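Local coordinates for internalin (Listeria monocytogenes serotype 4b, PDB 4FMZ), which probably takes part in bacterial adhesion to, or invasion of, host cells through its curved leucine-rich repeat domain, at residues Val162-Val167 against Leu184-Ile189; Phe204-Asn209 against Leu226-Asn231. All blocks are in the same frame, centred on the assembly; numbering follows the deposited sequence.

Interaction 1: residues Val162-Val167 against Leu184-Ile189; sequences VTESKV and LNYNQI. With EDO (1,2-ethanediol), chain E.
Asn187 and Ser165 make the central contact between the two loops, and the asparagine uses every part of its side chain. Its CB rests against the backbone of the preceding turn, 3.4 Å from Val167 O. With chi1 at -69°, CG lies anti to its own carbonyl carbon and the carboxamide reaches back into the loop 162-167. There OD1 receives two donors: Ser165 N, 2.9 Å away and in the carbonyl plane of the amide, and Ser165 OG, which comes from well above that plane at 2.7 Å. On the other branch, ND2 sends a nearly straight bond (170°) to Val162 O at 2.9 Å, with that oxygen in the plane of the carboxamide; its bond to Leu184 O is weak. Asn187 is the conserved asparagine of the LxxLxLxxNxL consensus of leucine-rich repeats, and Ser165 holds the equivalent position one turn earlier. Ser165 OG also accepts from Val167 N at 3.2 Å, an ST turn that fixes its rotation and leaves its proton for Asn187. Backbone bonds add to this: Glu164 N to Asn185 O, and Gln188 N to Val167 O at 3.0 Å. Val162 CB also meets Leu184 CD2 at 4.0 Å. A water donates to both Ser165 O and Tyr186 O, while an ethanediol accepts from Gln188 NE2 through O1 and donates to Asn187 O through O2.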
loop_
_atom_site.group_PDB
_atom_site.type_symbol
_atom_site.label_atom_id
_atom_site.label_comp_id
_atom_site.label_asym_id
_atom_site.label_seq_id
_atom_site.Cartn_x
_atom_site.Cartn_y
_atom_site.Cartn_z
ATOM N N VAL A 162 -0.454 3.707 -4.413
ATOM C CA VAL A 162 -1.298 4.304 -5.457
ATOM C C VAL A 162 -2.202 3.161 -5.910
ATOM O O VAL A 162 -1.714 2.222 -6.528
ATOM C CB VAL A 162 -0.542 4.983 -6.637
ATOM C CG1 VAL A 162 -1.533 5.607 -7.623
ATOM C CG2 VAL A 162 0.461 6.033 -6.152
ATOM N N THR A 163 -3.476 3.178 -5.520
ATOM C CA THR A 163 -4.384 2.071 -5.849
ATOM C C THR A 163 -5.730 2.523 -6.381
ATOM O O THR A 163 -6.134 3.662 -6.146
ATOM C CB THR A 163 -4.646 1.194 -4.596
ATOM O OG1 THR A 163 -5.285 1.994 -3.598
ATOM C CG2 THR A 163 -3.375 0.540 -4.030
ATOM N N GLU A 164 -6.461 1.587 -7.039
ATOM C CA GLU A 164 -7.840 1.750 -7.532
ATOM C C GLU A 164 -8.026 3.009 -8.387
ATOM O O GLU A 164 -9.074 3.663 -8.310
ATOM C CB GLU A 164 -8.811 1.793 -6.341
ATOM C CG GLU A 164 -8.819 0.524 -5.513
ATOM C CD GLU A 164 -9.746 0.628 -4.320
ATOM O OE1 GLU A 164 -10.961 0.856 -4.518
ATOM O OE2 GLU A 164 -9.249 0.497 -3.183
ATOM N N SER A 165 -7.010 3.353 -9.174
ATOM C CA SER A 165 -7.010 4.582 -9.959
ATOM C C SER A 165 -6.928 4.328 -11.469
ATOM O O SER A 165 -6.969 3.184 -11.921
ATOM C CB SER A 165 -5.835 5.457 -9.525
ATOM O OG SER A 165 -4.619 4.901 -9.995
ATOM N N LYS A 166 -6.796 5.417 -12.238
ATOM C CA LYS A 166 -6.681 5.375 -13.693
ATOM C C LYS A 166 -5.190 5.393 -14.111
ATOM O O LYS A 166 -4.887 5.582 -15.293
ATOM C CB LYS A 166 -7.472 6.543 -14.317
ATOM C CG LYS A 166 -8.978 6.362 -14.178
ATOM C CD LYS A 166 -9.773 7.463 -14.848
ATOM C CE LYS A 166 -11.244 7.305 -14.532
ATOM N NZ LYS A 166 -12.094 8.239 -15.315
ATOM N N VAL A 167 -4.265 5.136 -13.143
ATOM C CA VAL A 167 -2.813 5.118 -13.377
ATOM C C VAL A 167 -2.428 3.965 -14.317
ATOM O O VAL A 167 -2.655 2.790 -14.023
ATOM C CB VAL A 167 -1.961 5.100 -12.070
ATOM C CG1 VAL A 167 -0.499 4.701 -12.340
ATOM C CG2 VAL A 167 -2.018 6.457 -11.371
ATOM N N LEU A 184 0.785 -0.874 -5.987
ATOM C CA LEU A 184 0.185 -0.420 -7.239
ATOM C C LEU A 184 -1.027 -1.290 -7.581
ATOM O O LEU A 184 -1.337 -1.504 -8.758
ATOM C CB LEU A 184 1.219 -0.426 -8.373
ATOM C CG LEU A 184 2.343 0.638 -8.263
ATOM C CD1 LEU A 184 3.293 0.526 -9.425
ATOM C CD2 LEU A 184 1.781 2.073 -8.187
ATOM N N ASN A 185 -1.733 -1.751 -6.543
ATOM C CA ASN A 185 -2.896 -2.635 -6.699
ATOM C C ASN A 185 -4.044 -1.962 -7.435
ATOM O O ASN A 185 -4.304 -0.779 -7.229
ATOM C CB ASN A 185 -3.412 -3.101 -5.329
ATOM C CG ASN A 185 -2.478 -3.996 -4.565
ATOM O OD1 ASN A 185 -1.605 -4.671 -5.123
ATOM N ND2 ASN A 185 -2.663 -4.041 -3.259
ATOM N N TYR A 186 -4.744 -2.742 -8.266
ATOM C CA TYR A 186 -5.976 -2.383 -8.966
ATOM C C TYR A 186 -5.894 -1.038 -9.730
ATOM O O TYR A 186 -6.736 -0.155 -9.542
ATOM C CB TYR A 186 -7.162 -2.371 -7.962
ATOM C CG TYR A 186 -8.531 -2.667 -8.549
ATOM C CD1 TYR A 186 -8.809 -2.419 -9.891
ATOM C CD2 TYR A 186 -9.574 -3.114 -7.743
ATOM C CE1 TYR A 186 -10.073 -2.648 -10.425
ATOM C CE2 TYR A 186 -10.842 -3.360 -8.270
ATOM C CZ TYR A 186 -11.085 -3.124 -9.612
ATOM O OH TYR A 186 -12.318 -3.384 -10.165
ATOM N N ASN A 187 -4.939 -0.920 -10.642
ATOM C CA ASN A 187 -4.850 0.275 -11.473
ATOM C C ASN A 187 -5.132 -0.152 -12.923
ATOM O O ASN A 187 -5.924 -1.076 -13.115
ATOM C CB ASN A 187 -3.498 0.962 -11.265
ATOM C CG ASN A 187 -3.382 1.580 -9.886
ATOM O OD1 ASN A 187 -4.265 2.312 -9.435
ATOM N ND2 ASN A 187 -2.303 1.292 -9.172
ATOM N N GLN A 188 -4.509 0.492 -13.928
ATOM C CA GLN A 188 -4.666 0.136 -15.350
ATOM C C GLN A 188 -3.261 -0.070 -15.959
ATOM O O GLN A 188 -3.005 0.315 -17.102
ATOM C CB GLN A 188 -5.458 1.246 -16.097
ATOM C CG GLN A 188 -6.849 1.576 -15.525
ATOM C CD GLN A 188 -7.826 0.420 -15.592
ATOM O OE1 GLN A 188 -7.955 -0.268 -16.612
ATOM N NE2 GLN A 188 -8.556 0.191 -14.505
ATOM N N ILE A 189 -2.349 -0.683 -15.177
ATOM C CA ILE A 189 -0.949 -0.840 -15.553
ATOM C C ILE A 189 -0.740 -2.058 -16.468
ATOM O O ILE A 189 -1.029 -3.196 -16.102
ATOM C CB ILE A 189 -0.020 -0.886 -14.302
ATOM C CG1 ILE A 189 -0.197 0.370 -13.417
ATOM C CG2 ILE A 189 1.449 -1.021 -14.705
ATOM C CD1 ILE A 189 0.191 0.165 -11.964
HETATM C C1 EDO E . -8.647 -4.040 -14.785
HETATM O O1 EDO E . -9.150 -2.712 -14.724
HETATM C C2 EDO E . -7.209 -4.065 -14.225
HETATM O O2 EDO E . -6.393 -3.196 -14.996
HETATM O O HOH W 1 -8.647 0.996 -11.320
#

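Interaction 2: residues Phe204-Asn209 against Leu226-Asn231; sequences FTAYVN and LKIGNN
Near-identical first torsions, chi1 -79° in Asn209 and -83° in Asn231, place both carboxamides beside their backbone N and send both ND2 groups to Ala206 O. They arrive from opposite faces of that carbonyl, Asn209 ND2 at 2.9 Å and Asn231 ND2 at 3.2 Å, so one oxygen joins the two turns. Asn231 ND2 spends its second proton on Ile228 O, 3.0 Å away within its own turn; with both oxygens close to its amide plane, the group is held flat. Asn231 OD1 accepts a weak bond from Asn209 N, whose better partner is Asn230 O, and another from Ile211 N. Upstream, the parallel strands are joined by a bond from Lys227 N to Phe204 O. Ala206 N follows with one to Lys227 O at 2.8 Å; past the strand ends Val208 N continues to Gly229 O at 3.0 Å. Phe204 and Leu226 point the same way into the interior, CD2 and CD1 3.6 Å apart. On the other face Thr205 OG1 lies 3.4 Å from Lys227 CB, while its hydroxyl bonds to Asn185. Short parallel strands running into loops pinned by buried asparagines repeated from turn to turn are the hallmark of the leucine-rich repeat solenoid.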
loop_
_atom_site.group_PDB
_atom_site.type_symbol
_atom_site.label_atom_id
_atom_site.label_comp_id
_atom_site.label_asym_id
_atom_site.label_seq_id
_atom_site.Cartn_x
_atom_site.Cartn_y
_atom_site.Cartn_z
ATOM N N PHE A 204 6.594 -5.536 -2.822
ATOM C CA PHE A 204 5.922 -5.062 -4.022
ATOM C C PHE A 204 4.584 -5.783 -4.203
ATOM O O PHE A 204 4.525 -7.011 -4.201
ATOM C CB PHE A 204 6.821 -5.255 -5.249
ATOM C CG PHE A 204 6.302 -4.764 -6.582
ATOM C CD1 PHE A 204 5.557 -3.589 -6.672
ATOM C CD2 PHE A 204 6.650 -5.415 -7.762
ATOM C CE1 PHE A 204 5.097 -3.126 -7.910
ATOM C CE2 PHE A 204 6.212 -4.939 -8.999
ATOM C CZ PHE A 204 5.435 -3.799 -9.062
ATOM N N THR A 205 3.520 -5.000 -4.349
ATOM C CA THR A 205 2.181 -5.528 -4.586
ATOM C C THR A 205 1.598 -4.739 -5.774
ATOM O O THR A 205 1.750 -3.517 -5.858
ATOM C CB THR A 205 1.333 -5.578 -3.302
ATOM O OG1 THR A 205 0.064 -6.172 -3.597
ATOM C CG2 THR A 205 1.151 -4.235 -2.626
ATOM N N ALA A 206 1.032 -5.471 -6.745
ATOM C CA ALA A 206 0.468 -4.875 -7.955
ATOM C C ALA A 206 -0.582 -5.812 -8.530
ATOM O O ALA A 206 -0.690 -5.957 -9.752
ATOM C CB ALA A 206 1.576 -4.592 -8.980
ATOM N N TYR A 207 -1.389 -6.429 -7.646
ATOM C CA TYR A 207 -2.430 -7.327 -8.122
ATOM C C TYR A 207 -3.527 -6.535 -8.841
ATOM O O TYR A 207 -3.692 -5.339 -8.583
ATOM C CB TYR A 207 -3.008 -8.232 -7.008
ATOM C CG TYR A 207 -3.603 -7.542 -5.799
ATOM C CD1 TYR A 207 -4.805 -6.843 -5.891
ATOM C CD2 TYR A 207 -3.060 -7.728 -4.532
ATOM C CE1 TYR A 207 -5.385 -6.243 -4.772
ATOM C CE2 TYR A 207 -3.665 -7.184 -3.395
ATOM C CZ TYR A 207 -4.814 -6.422 -3.523
ATOM O OH TYR A 207 -5.384 -5.841 -2.418
ATOM N N VAL A 208 -4.250 -7.209 -9.768
ATOM C CA VAL A 208 -5.385 -6.665 -10.525
ATOM C C VAL A 208 -4.918 -5.484 -11.409
ATOM O O VAL A 208 -5.291 -4.331 -11.224
ATOM C CB VAL A 208 -6.629 -6.334 -9.634
ATOM C CG1 VAL A 208 -7.839 -5.938 -10.475
ATOM C CG2 VAL A 208 -7.001 -7.529 -8.765
ATOM N N ASN A 209 -4.077 -5.807 -12.383
ATOM C CA ASN A 209 -3.611 -4.871 -13.392
ATOM C C ASN A 209 -3.674 -5.625 -14.725
ATOM O O ASN A 209 -4.435 -6.599 -14.830
ATOM C CB ASN A 209 -2.210 -4.308 -13.045
ATOM C CG ASN A 209 -2.263 -3.223 -12.006
ATOM O OD1 ASN A 209 -2.724 -2.115 -12.274
ATOM N ND2 ASN A 209 -1.824 -3.515 -10.792
ATOM N N LEU A 226 6.190 -10.529 -2.929
ATOM C CA LEU A 226 5.639 -10.134 -4.216
ATOM C C LEU A 226 4.218 -10.657 -4.319
ATOM O O LEU A 226 3.999 -11.857 -4.185
ATOM C CB LEU A 226 6.519 -10.643 -5.397
ATOM C CG LEU A 226 5.993 -10.387 -6.830
ATOM C CD1 LEU A 226 6.010 -8.905 -7.182
ATOM C CD2 LEU A 226 6.837 -11.113 -7.848
ATOM N N LYS A 227 3.261 -9.747 -4.513
ATOM C CA LYS A 227 1.835 -10.035 -4.677
ATOM C C LYS A 227 1.423 -9.416 -6.003
ATOM O O LYS A 227 1.406 -8.197 -6.136
ATOM C CB LYS A 227 1.002 -9.484 -3.495
ATOM C CG LYS A 227 1.422 -9.999 -2.112
ATOM C CD LYS A 227 0.503 -9.446 -1.018
ATOM C CE LYS A 227 0.884 -9.942 0.353
ATOM N NZ LYS A 227 2.119 -9.295 0.883
ATOM N N ILE A 228 1.183 -10.246 -7.020
ATOM C CA ILE A 228 0.890 -9.727 -8.352
ATOM C C ILE A 228 -0.115 -10.669 -9.079
ATOM O O ILE A 228 -0.025 -10.897 -10.287
ATOM C CB ILE A 228 2.253 -9.508 -9.097
ATOM C CG1 ILE A 228 2.149 -8.535 -10.294
ATOM C CG2 ILE A 228 3.016 -10.812 -9.406
ATOM C CD1 ILE A 228 3.516 -7.879 -10.745
ATOM N N GLY A 229 -1.112 -11.146 -8.320
ATOM C CA GLY A 229 -2.201 -11.955 -8.850
ATOM C C GLY A 229 -3.085 -11.146 -9.787
ATOM O O GLY A 229 -3.004 -9.914 -9.800
ATOM N N ASN A 230 -3.941 -11.815 -10.570
ATOM C CA ASN A 230 -4.836 -11.182 -11.550
ATOM C C ASN A 230 -4.096 -10.212 -12.479
ATOM O O ASN A 230 -4.328 -8.994 -12.473
ATOM C CB ASN A 230 -6.059 -10.482 -10.965
ATOM C CG ASN A 230 -7.205 -10.596 -11.987
ATOM O OD1 ASN A 230 -7.064 -10.315 -13.189
ATOM N ND2 ASN A 230 -8.354 -11.064 -11.583
ATOM N N ASN A 231 -3.203 -10.770 -13.269
ATOM C CA ASN A 231 -2.467 -10.052 -14.288
ATOM C C ASN A 231 -2.428 -10.974 -15.510
ATOM O O ASN A 231 -3.248 -11.899 -15.594
ATOM C CB ASN A 231 -1.090 -9.635 -13.776
ATOM C CG ASN A 231 -1.154 -8.365 -12.972
ATOM O OD1 ASN A 231 -1.387 -7.295 -13.515
ATOM N ND2 ASN A 231 -1.014 -8.456 -11.663
HETATM O O HOH W 2 -6.699 -7.560 -13.766
#

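In the fold
Interactions 1 and 2 lie in series along the chain, their centres about 10 Å apart, and cover four successive turns of one solenoid. They meet directly: Leu184 N lies 2.8 Å from Thr205 O, and Asn185 OD1 2.7 Å from Thr205 OG1, both probable hydrogen bonds. Asn209 also bridges the two, its ND2 bonding to Leu184 O and its OD1 accepting from Asn187 N and Ile189 N; Asn187, Asn209 and Asn231 thus each reach back to the turn before. The ethanediol held in interaction 1, probably from the crystallisation liquor, also bonds Gln210 NE2, its nearest atom about 4 Å from the Val208 side chain in interaction 2.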